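LAE5 (Uncultured bacterium, PDB 5JD3) is an alpha/beta hydrolase of the GDSL-like lipase/acylhydrolase family from a lake metagenome and probably works as an esterase, hydrolysing carboxylic ester bonds. Local coordinates at residues 157-162 against 192-197. Sequence-based numbering, arbitrary orientation.
Sequences TPYFIE and VDVQGA
Residues 157-160 and 192-195 run in nearly the same direction, 15° apart, and a nearly straight bond from Thr157 N to Val192 O (3.2 Å) carries the strand pairing one step further. Thr157 then turns its methyl onto the first turn of the helix: CG2 sits 3.2 Å from Val194 N and also meets Gln195 N. Asp193, the N-cap of that helix, accepts from Gly196 N through OD2, which is approached from above the carboxylate plane; Arg181 forms a salt bridge with the same oxygen. In the parallel beta sheet of this alpha/beta hydrolase, strands 152-156 and 190-192 are neighbours, and the contact joins the loop leaving the first to the helix that follows the second, at the edge of the sheet. Gln195 grips the backbone of Phe160 through both ends of its amide. With the chain bent at chi2 (66°), Gln195 OE1 accepts from Phe160 N at 2.8 Å while Gln195 NE2 gives a weak bond to Phe160 O at 3.3 Å. Asp199 also accepts from NE2, which helps fix which way round the amide lies. A leucine here would probably leave the N-H of the buried Phe160 without its acceptor and let the loop shift. Next to this amide, Tyr159 CD2 packs obliquely on Val194 CG1 (3.9 Å), and the ring leads away, meets Phe198 of the same helix and bonds Ile215 O through OH.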
loop_
_atom_site.group_PDB
_atom_site.type_symbol
_atom_site.label_atom_id
_atom_site.label_comp_id
_atom_site.label_asym_id
_atom_site.label_seq_id
_atom_site.Cartn_x
_atom_site.Cartn_y
_atom_site.Cartn_z
ATOM N N THR A 157 4.347 2.838 -3.015
ATOM C CA THR A 157 5.059 3.875 -2.278
ATOM C C THR A 157 4.160 4.566 -1.255
ATOM O O THR A 157 2.964 4.747 -1.490
ATOM C CB THR A 157 5.658 4.938 -3.234
ATOM O OG1 THR A 157 6.458 5.865 -2.490
ATOM C CG2 THR A 157 4.562 5.697 -3.963
ATOM N N PRO A 158 4.732 4.930 -0.098
ATOM C CA PRO A 158 3.988 5.771 0.840
ATOM C C PRO A 158 3.785 7.150 0.232
ATOM O O PRO A 158 4.553 7.541 -0.645
ATOM C CB PRO A 158 4.899 5.826 2.068
ATOM C CG PRO A 158 6.270 5.582 1.524
ATOM C CD PRO A 158 6.079 4.602 0.401
ATOM N N TYR A 159 2.769 7.875 0.678
ATOM C CA TYR A 159 2.486 9.172 0.088
ATOM C C TYR A 159 2.147 10.223 1.131
ATOM O O TYR A 159 1.847 9.911 2.284
ATOM C CB TYR A 159 1.334 9.062 -0.919
ATOM C CG TYR A 159 -0.003 8.751 -0.284
ATOM C CD1 TYR A 159 -0.847 9.771 0.145
ATOM C CD2 TYR A 159 -0.423 7.442 -0.111
ATOM C CE1 TYR A 159 -2.065 9.490 0.731
ATOM C CE2 TYR A 159 -1.642 7.157 0.469
ATOM C CZ TYR A 159 -2.457 8.181 0.889
ATOM O OH TYR A 159 -3.670 7.890 1.468
ATOM N N PHE A 160 2.201 11.476 0.699
ATOM C CA PHE A 160 1.715 12.597 1.481
ATOM C C PHE A 160 0.974 13.516 0.521
ATOM O O PHE A 160 1.558 14.012 -0.441
ATOM C CB PHE A 160 2.867 13.324 2.178
ATOM C CG PHE A 160 2.423 14.333 3.201
ATOM C CD1 PHE A 160 1.367 14.057 4.054
ATOM C CD2 PHE A 160 3.076 15.547 3.322
ATOM C CE1 PHE A 160 0.961 14.980 4.999
ATOM C CE2 PHE A 160 2.676 16.476 4.267
ATOM C CZ PHE A 160 1.617 16.190 5.106
ATOM N N ILE A 161 -0.317 13.720 0.758
ATOM C CA ILE A 161 -1.117 14.539 -0.144
ATOM C C ILE A 161 -0.774 16.011 0.067
ATOM O O ILE A 161 -1.555 16.780 0.628
ATOM C CB ILE A 161 -2.626 14.298 0.051
ATOM C CG1 ILE A 161 -2.921 12.798 0.052
ATOM C CG2 ILE A 161 -3.428 14.974 -1.053
ATOM C CD1 ILE A 161 -4.386 12.458 0.215
ATOM N N GLU A 162 0.419 16.385 -0.386
ATOM C CA GLU A 162 0.923 17.743 -0.240
ATOM C C GLU A 162 1.855 18.079 -1.398
ATOM O O GLU A 162 2.927 17.487 -1.526
ATOM C CB GLU A 162 1.652 17.908 1.096
ATOM C CG GLU A 162 2.285 19.273 1.292
ATOM C CD GLU A 162 1.275 20.400 1.203
ATOM O OE1 GLU A 162 0.247 20.335 1.909
ATOM O OE2 GLU A 162 1.505 21.349 0.423
ATOM N N VAL A 192 4.504 0.616 -7.599
ATOM C CA VAL A 192 3.401 1.508 -7.920
ATOM C C VAL A 192 3.670 2.897 -7.353
ATOM O O VAL A 192 3.798 3.069 -6.141
ATOM C CB VAL A 192 2.066 0.979 -7.369
ATOM C CG1 VAL A 192 0.949 1.966 -7.655
ATOM C CG2 VAL A 192 1.749 -0.378 -7.972
ATOM N N ASP A 193 3.766 3.882 -8.238
ATOM C CA ASP A 193 4.017 5.255 -7.824
ATOM C C ASP A 193 2.715 5.947 -7.431
ATOM O O ASP A 193 2.133 6.695 -8.217
ATOM C CB ASP A 193 4.720 6.032 -8.939
ATOM C CG ASP A 193 5.105 7.437 -8.518
ATOM O OD1 ASP A 193 5.260 8.301 -9.406
ATOM O OD2 ASP A 193 5.255 7.677 -7.301
ATOM N N VAL A 194 2.262 5.681 -6.211
ATOM C CA VAL A 194 1.041 6.279 -5.684
ATOM C C VAL A 194 1.213 7.781 -5.474
ATOM O O VAL A 194 0.308 8.565 -5.765
ATOM C CB VAL A 194 0.628 5.625 -4.352
ATOM C CG1 VAL A 194 -0.679 6.219 -3.846
ATOM C CG2 VAL A 194 0.505 4.117 -4.519
ATOM N N GLN A 195 2.379 8.172 -4.968
ATOM C CA GLN A 195 2.686 9.579 -4.729
ATOM C C GLN A 195 2.588 10.389 -6.016
ATOM O O GLN A 195 2.011 11.476 -6.033
ATOM C CB GLN A 195 4.083 9.730 -4.123
ATOM C CG GLN A 195 4.494 11.172 -3.865
ATOM C CD GLN A 195 3.643 11.840 -2.805
ATOM O OE1 GLN A 195 3.823 11.607 -1.609
ATOM N NE2 GLN A 195 2.706 12.676 -3.239
ATOM N N GLY A 196 3.154 9.850 -7.091
ATOM C CA GLY A 196 3.094 10.494 -8.390
ATOM C C GLY A 196 1.667 10.613 -8.888
ATOM O O GLY A 196 1.301 11.606 -9.516
ATOM N N ALA A 197 0.860 9.594 -8.603
ATOM C CA ALA A 197 -0.546 9.596 -8.985
ATOM C C ALA A 197 -1.286 10.739 -8.301
ATOM O O ALA A 197 -2.098 11.424 -8.923
ATOM C CB ALA A 197 -1.195 8.261 -8.645
#